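Local atomic coordinates of unsaturated glucuronyl hydrolase (Streptococcus agalactiae, PDB entry 2ZZR), a protein that hydrolyses unsaturated hyaluronan, chondroitin and heparin disaccharides, releasing the 4,5-unsaturated uronic acid from them. Residues L270-T275 with E329-A334; V197-F202 with R260-Y265. All coordinates share one frame; numbering follows the deposited sequence.

Both contacts lie on the helical barrel of this glycoside hydrolase family 88 enzyme and follow one another along the chain. Interaction 2 comes first, joining helix 192-209 to the end of helix 245-262 and the turn after it; interaction 1 then ties helix 265-280 to helix 328-346. Helices 245-262 and 265-280 are consecutive in the chain, and although the centres of the two contacts are about 20 Å apart, their nearest atoms come within about 4 Å without touching. Each centre lies about 17 Å from that of the chain. Together they link four helices of the barrel, and helix 245-262 carries Trp250, a probable substrate-binding residue.

Interaction 1. Residues L270-T275 with E329-A334; sequences LFKGMT and ETYKYA
The ring of Tyr331 receives the edge of Phe271 on one face: Phe271 CE2 stands 4.0 Å from Tyr331 CE1, offset toward the rim of the tyrosine. The centroids are 5.4 Å apart and the planes meet at 69°, a T-shaped (edge-to-face) pair in which phenylalanine supplies the edge. One face of the Phe271 ring is occupied from within its own helix, with Thr275 OG1 lying over its centre. That hydroxyl also donates to Phe271 O at 2.8 Å, from above the carbonyl plane, and the same oxygen accepts the helical bond from Thr275 N. While OG1 is held there, the methyl of Thr275, anti to the backbone N, points to the tyrosine, its CG2 3.7 Å from Tyr331 CE2 in an oblique approach.

Tyr331 bridges the gap between helices whose axes, in these segments, come no closer than 12.9 Å and cross at 49°. Its phenol end arrives across the start of the Lys272 side chain, with OH 3.5 Å from Lys272 CG. Bends at its last two torsions bring the lysine tail round so that NZ and Tyr331 OH share a water, which accepts from NZ and donates to OH. The phenol oxygen is also hydrogen-bonded to Asn276, and the ammonium forms a salt bridge with Asp325. This is buried packing within the helical barrel, joining helices 265-280 and 328-346 against helix 304-318, where Met317 touches Phe271 and Ile314 touches both Thr275 and Tyr331, while Ile252 of helix 245-262 meets Thr275.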
loop_
_atom_site.group_PDB
_atom_site.type_symbol
_atom_site.label_atom_id
_atom_site.label_comp_id
_atom_site.label_asym_id
_atom_site.label_seq_id
_atom_site.Cartn_x
_atom_site.Cartn_y
_atom_site.Cartn_z
ATOM N N LEU A 270 -11.906 12.926 -4.397
ATOM C CA LEU A 270 -10.789 12.900 -3.453
ATOM C C LEU A 270 -9.556 12.250 -4.084
ATOM O O LEU A 270 -8.432 12.738 -3.919
ATOM C CB LEU A 270 -11.190 12.186 -2.165
ATOM C CG LEU A 270 -10.323 12.501 -0.941
ATOM C CD1 LEU A 270 -10.447 13.983 -0.538
ATOM C CD2 LEU A 270 -10.699 11.602 0.206
ATOM N N PHE A 271 -9.777 11.157 -4.820
ATOM C CA PHE A 271 -8.712 10.529 -5.606
ATOM C C PHE A 271 -8.077 11.493 -6.593
ATOM O O PHE A 271 -6.854 11.557 -6.700
ATOM C CB PHE A 271 -9.229 9.302 -6.373
ATOM C CG PHE A 271 -8.264 8.793 -7.428
ATOM C CD1 PHE A 271 -7.325 7.814 -7.116
ATOM C CD2 PHE A 271 -8.305 9.294 -8.737
ATOM C CE1 PHE A 271 -6.431 7.333 -8.093
ATOM C CE2 PHE A 271 -7.416 8.829 -9.719
ATOM C CZ PHE A 271 -6.477 7.845 -9.392
ATOM N N LYS A 272 -8.906 12.222 -7.337
ATOM C CA LYS A 272 -8.397 13.137 -8.350
ATOM C C LYS A 272 -7.501 14.190 -7.686
ATOM O O LYS A 272 -6.416 14.491 -8.182
ATOM C CB LYS A 272 -9.558 13.770 -9.131
ATOM C CG LYS A 272 -10.178 12.811 -10.180
ATOM C CD LYS A 272 -11.651 13.142 -10.523
ATOM C CE LYS A 272 -11.832 14.487 -11.230
ATOM N NZ LYS A 272 -11.261 14.559 -12.602
ATOM N N GLY A 273 -7.941 14.706 -6.544
ATOM C CA GLY A 273 -7.160 15.700 -5.799
ATOM C C GLY A 273 -5.797 15.170 -5.386
ATOM O O GLY A 273 -4.762 15.777 -5.698
ATOM N N MET A 274 -5.792 14.029 -4.699
ATOM C CA MET A 274 -4.544 13.457 -4.174
ATOM C C MET A 274 -3.600 12.994 -5.275
ATOM O O MET A 274 -2.382 13.156 -5.168
ATOM C CB MET A 274 -4.825 12.306 -3.201
ATOM C CG MET A 274 -5.632 12.703 -1.968
ATOM S SD MET A 274 -5.470 11.539 -0.606
ATOM C CE MET A 274 -3.797 11.875 -0.037
ATOM N N THR A 275 -4.160 12.429 -6.345
ATOM C CA THR A 275 -3.348 11.906 -7.436
ATOM C C THR A 275 -2.727 13.038 -8.250
ATOM O O THR A 275 -1.546 12.972 -8.606
ATOM C CB THR A 275 -4.170 10.942 -8.322
ATOM O OG1 THR A 275 -4.710 9.910 -7.486
ATOM C CG2 THR A 275 -3.307 10.308 -9.397
ATOM N N GLU A 329 -7.542 9.497 -19.624
ATOM C CA GLU A 329 -6.459 9.082 -20.499
ATOM C C GLU A 329 -5.088 9.510 -19.955
ATOM O O GLU A 329 -4.117 8.745 -20.025
ATOM C CB GLU A 329 -6.670 9.610 -21.916
ATOM C CG GLU A 329 -5.538 9.217 -22.831
ATOM C CD GLU A 329 -5.919 9.256 -24.280
ATOM O OE1 GLU A 329 -5.991 10.373 -24.837
ATOM O OE2 GLU A 329 -6.122 8.165 -24.858
ATOM N N THR A 330 -5.017 10.722 -19.408
ATOM C CA THR A 330 -3.787 11.183 -18.747
ATOM C C THR A 330 -3.355 10.224 -17.629
ATOM O O THR A 330 -2.179 9.856 -17.559
ATOM C CB THR A 330 -3.928 12.620 -18.220
ATOM O OG1 THR A 330 -4.327 13.476 -19.294
ATOM C CG2 THR A 330 -2.594 13.130 -17.658
ATOM N N TYR A 331 -4.296 9.809 -16.778
ATOM C CA TYR A 331 -3.991 8.849 -15.708
ATOM C C TYR A 331 -3.465 7.529 -16.256
ATOM O O TYR A 331 -2.502 6.974 -15.723
ATOM C CB TYR A 331 -5.206 8.583 -14.812
ATOM C CG TYR A 331 -5.650 9.732 -13.926
ATOM C CD1 TYR A 331 -6.997 10.087 -13.857
ATOM C CD2 TYR A 331 -4.737 10.447 -13.141
ATOM C CE1 TYR A 331 -7.436 11.127 -13.032
ATOM C CE2 TYR A 331 -5.168 11.499 -12.310
ATOM C CZ TYR A 331 -6.514 11.830 -12.267
ATOM O OH TYR A 331 -6.960 12.859 -11.467
ATOM N N LYS A 332 -4.086 7.025 -17.321
ATOM C CA LYS A 332 -3.631 5.780 -17.940
ATOM C C LYS A 332 -2.178 5.904 -18.394
ATOM O O LYS A 332 -1.347 5.036 -18.117
ATOM C CB LYS A 332 -4.523 5.389 -19.124
ATOM C CG LYS A 332 -4.098 4.103 -19.829
ATOM C CD LYS A 332 -4.556 4.110 -21.287
ATOM C CE LYS A 332 -4.002 2.914 -22.050
ATOM N NZ LYS A 332 -4.720 1.660 -21.710
ATOM N N TYR A 333 -1.878 6.991 -19.092
ATOM C CA TYR A 333 -0.532 7.202 -19.585
ATOM C C TYR A 333 0.439 7.483 -18.447
ATOM O O TYR A 333 1.577 7.027 -18.493
ATOM C CB TYR A 333 -0.508 8.285 -20.667
ATOM C CG TYR A 333 -0.848 7.712 -22.020
ATOM C CD1 TYR A 333 -2.179 7.473 -22.387
ATOM C CD2 TYR A 333 0.159 7.360 -22.916
ATOM C CE1 TYR A 333 -2.495 6.921 -23.626
ATOM C CE2 TYR A 333 -0.145 6.807 -24.158
ATOM C CZ TYR A 333 -1.472 6.589 -24.504
ATOM O OH TYR A 333 -1.770 6.042 -25.729
ATOM N N ALA A 334 -0.031 8.183 -17.419
ATOM C CA ALA A 334 0.775 8.446 -16.222
ATOM C C ALA A 334 1.231 7.154 -15.548
ATOM O O ALA A 334 2.408 6.998 -15.247
ATOM C CB ALA A 334 0.024 9.336 -15.237
HETATM O O HOH W 1 -8.441 14.863 -12.521
#

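Interaction 2. Residues V197-F202 with R260-Y265; sequences VAVNHF and RKMKDY
Met262 reaches across to helix 192-209 and sets its thioether end against Val199 and Phe202, which lie one helical turn apart. The methionine chain runs extended through chi2 (171°) and then bends at chi3 (64°), which brings the terminal methyl round to meet both residues. Met262 CE is 3.9 Å from Val199 CG1 and equally 3.9 Å from Phe202 CD2. Closer to the backbone, Met262 CG approaches the other valine branch, CG2, at 4.2 Å.

Against the phenylalanine the methionine lies obliquely, neither squarely over the face nor at the edge. Its SD sits 4.6 Å from the ring centroid, 33° off the ring normal, and is displaced toward the root of the side chain, 4.1 Å from both Phe202 CB and CG. Sulfur thus lies near the CB-CG bond and the methyl nearest CD2, making a Met-aromatic contact. No hydrogen bond joins the two segments directly; the pairing is one of apolar side chains.

Phe183 of helix 180-189 also touches Met262, and Gln267 touches both Met262 and Phe202. Just beyond, Lys263 leaves the helix with positive phi, and Asp264 N-caps helix 265-280 by accepting from Gln266 N. Its other carboxylate oxygen is hydrogen-bonded to Tyr203. Met262 thus packs on the side of helix 192-209 beside the short link into helix 265-280, part of the helix-on-helix packing that builds the (alpha/alpha)6 barrel of family 88 hydrolases.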
loop_
_atom_site.group_PDB
_atom_site.type_symbol
_atom_site.label_atom_id
_atom_site.label_comp_id
_atom_site.label_asym_id
_atom_site.label_seq_id
_atom_site.Cartn_x
_atom_site.Cartn_y
_atom_site.Cartn_z
ATOM N N VAL A 197 -17.435 -0.026 10.828
ATOM C CA VAL A 197 -16.110 0.426 11.265
ATOM C C VAL A 197 -15.263 0.893 10.076
ATOM O O VAL A 197 -14.643 1.963 10.131
ATOM C CB VAL A 197 -15.383 -0.669 12.074
ATOM C CG1 VAL A 197 -13.897 -0.352 12.233
ATOM C CG2 VAL A 197 -16.033 -0.835 13.433
ATOM N N ALA A 198 -15.252 0.104 9.000
ATOM C CA ALA A 198 -14.497 0.465 7.796
ATOM C C ALA A 198 -14.963 1.801 7.213
ATOM O O ALA A 198 -14.153 2.683 6.898
ATOM C CB ALA A 198 -14.586 -0.651 6.753
ATOM N N VAL A 199 -16.276 1.953 7.083
ATOM C CA VAL A 199 -16.848 3.168 6.515
ATOM C C VAL A 199 -16.563 4.387 7.398
ATOM O O VAL A 199 -16.108 5.423 6.897
ATOM C CB VAL A 199 -18.363 2.995 6.263
ATOM C CG1 VAL A 199 -19.010 4.327 5.901
ATOM C CG2 VAL A 199 -18.582 1.967 5.166
ATOM N N ASN A 200 -16.817 4.250 8.702
ATOM C CA ASN A 200 -16.562 5.335 9.658
ATOM C C ASN A 200 -15.108 5.745 9.632
ATOM O O ASN A 200 -14.794 6.941 9.596
ATOM C CB ASN A 200 -16.951 4.934 11.082
ATOM C CG ASN A 200 -18.451 4.880 11.289
ATOM O OD1 ASN A 200 -19.223 5.261 10.410
ATOM N ND2 ASN A 200 -18.872 4.397 12.456
ATOM N N HIS A 201 -14.226 4.747 9.644
ATOM C CA HIS A 201 -12.790 5.011 9.579
ATOM C C HIS A 201 -12.417 5.717 8.290
ATOM O O HIS A 201 -11.600 6.635 8.299
ATOM C CB HIS A 201 -11.949 3.743 9.722
ATOM C CG HIS A 201 -10.482 4.019 9.662
ATOM N ND1 HIS A 201 -9.731 4.264 10.792
ATOM C CD2 HIS A 201 -9.641 4.165 8.611
ATOM C CE1 HIS A 201 -8.483 4.517 10.442
ATOM N NE2 HIS A 201 -8.403 4.467 9.123
ATOM N N PHE A 202 -13.013 5.290 7.177
ATOM C CA PHE A 202 -12.731 5.955 5.926
ATOM C C PHE A 202 -13.041 7.455 5.994
ATOM O O PHE A 202 -12.202 8.277 5.646
ATOM C CB PHE A 202 -13.453 5.342 4.710
ATOM C CG PHE A 202 -13.132 6.082 3.451
ATOM C CD1 PHE A 202 -11.973 5.783 2.735
ATOM C CD2 PHE A 202 -13.909 7.169 3.053
ATOM C CE1 PHE A 202 -11.624 6.519 1.603
ATOM C CE2 PHE A 202 -13.574 7.908 1.931
ATOM C CZ PHE A 202 -12.420 7.586 1.200
ATOM N N ARG A 260 -14.450 0.788 -4.100
ATOM C CA ARG A 260 -15.046 -0.480 -4.558
ATOM C C ARG A 260 -16.235 -0.859 -3.693
ATOM O O ARG A 260 -17.250 -1.344 -4.187
ATOM C CB ARG A 260 -14.060 -1.635 -4.445
ATOM C CG ARG A 260 -12.803 -1.542 -5.267
ATOM C CD ARG A 260 -11.921 -2.750 -4.943
ATOM N NE ARG A 260 -11.536 -2.774 -3.526
ATOM C CZ ARG A 260 -11.177 -3.865 -2.851
ATOM N NH1 ARG A 260 -11.150 -5.055 -3.448
ATOM N NH2 ARG A 260 -10.848 -3.769 -1.567
ATOM N N LYS A 261 -16.079 -0.643 -2.391
ATOM C CA LYS A 261 -16.993 -1.168 -1.391
ATOM C C LYS A 261 -18.016 -0.142 -0.916
ATOM O O LYS A 261 -18.969 -0.483 -0.198
ATOM C CB LYS A 261 -16.189 -1.702 -0.203
ATOM C CG LYS A 261 -15.069 -2.663 -0.588
ATOM C CD LYS A 261 -15.605 -3.887 -1.331
ATOM C CE LYS A 261 -14.481 -4.828 -1.744
ATOM N NZ LYS A 261 -15.054 -5.997 -2.495
ATOM N N MET A 262 -17.822 1.109 -1.312
ATOM C CA MET A 262 -18.645 2.205 -0.803
ATOM C C MET A 262 -19.372 2.943 -1.912
ATOM O O MET A 262 -20.495 3.427 -1.712
ATOM C CB MET A 262 -17.789 3.176 0.018
ATOM C CG MET A 262 -17.240 2.552 1.281
ATOM S SD MET A 262 -16.036 3.578 2.135
ATOM C CE MET A 262 -17.046 4.987 2.582
ATOM N N LYS A 263 -18.724 3.026 -3.073
ATOM C CA LYS A 263 -19.300 3.646 -4.273
ATOM C C LYS A 263 -19.834 5.054 -4.023
ATOM O O LYS A 263 -20.929 5.426 -4.472
ATOM C CB LYS A 263 -20.361 2.730 -4.899
ATOM C CG LYS A 263 -19.779 1.433 -5.480
ATOM C CD LYS A 263 -18.708 1.758 -6.525
ATOM C CE LYS A 263 -18.157 0.518 -7.213
ATOM N NZ LYS A 263 -18.780 0.353 -8.566
ATOM N N ASP A 264 -19.044 5.836 -3.298
ATOM C CA ASP A 264 -19.352 7.240 -3.058
ATOM C C ASP A 264 -18.523 8.051 -4.039
ATOM O O ASP A 264 -17.297 8.013 -3.986
ATOM C CB ASP A 264 -19.014 7.585 -1.598
ATOM C CG ASP A 264 -19.202 9.059 -1.261
ATOM O OD1 ASP A 264 -19.640 9.854 -2.123
ATOM O OD2 ASP A 264 -18.896 9.416 -0.104
ATOM N N TYR A 265 -19.185 8.769 -4.945
ATOM C CA TYR A 265 -18.472 9.561 -5.950
ATOM C C TYR A 265 -17.526 10.614 -5.348
ATOM O O TYR A 265 -16.550 11.008 -5.988
ATOM C CB TYR A 265 -19.437 10.209 -6.958
ATOM C CG TYR A 265 -18.709 10.894 -8.088
ATOM C CD1 TYR A 265 -18.521 12.281 -8.083
ATOM C CD2 TYR A 265 -18.169 10.155 -9.145
ATOM C CE1 TYR A 265 -17.837 12.911 -9.106
ATOM C CE2 TYR A 265 -17.476 10.777 -10.176
ATOM C CZ TYR A 265 -17.312 12.156 -10.147
ATOM O OH TYR A 265 -16.623 12.773 -11.158
#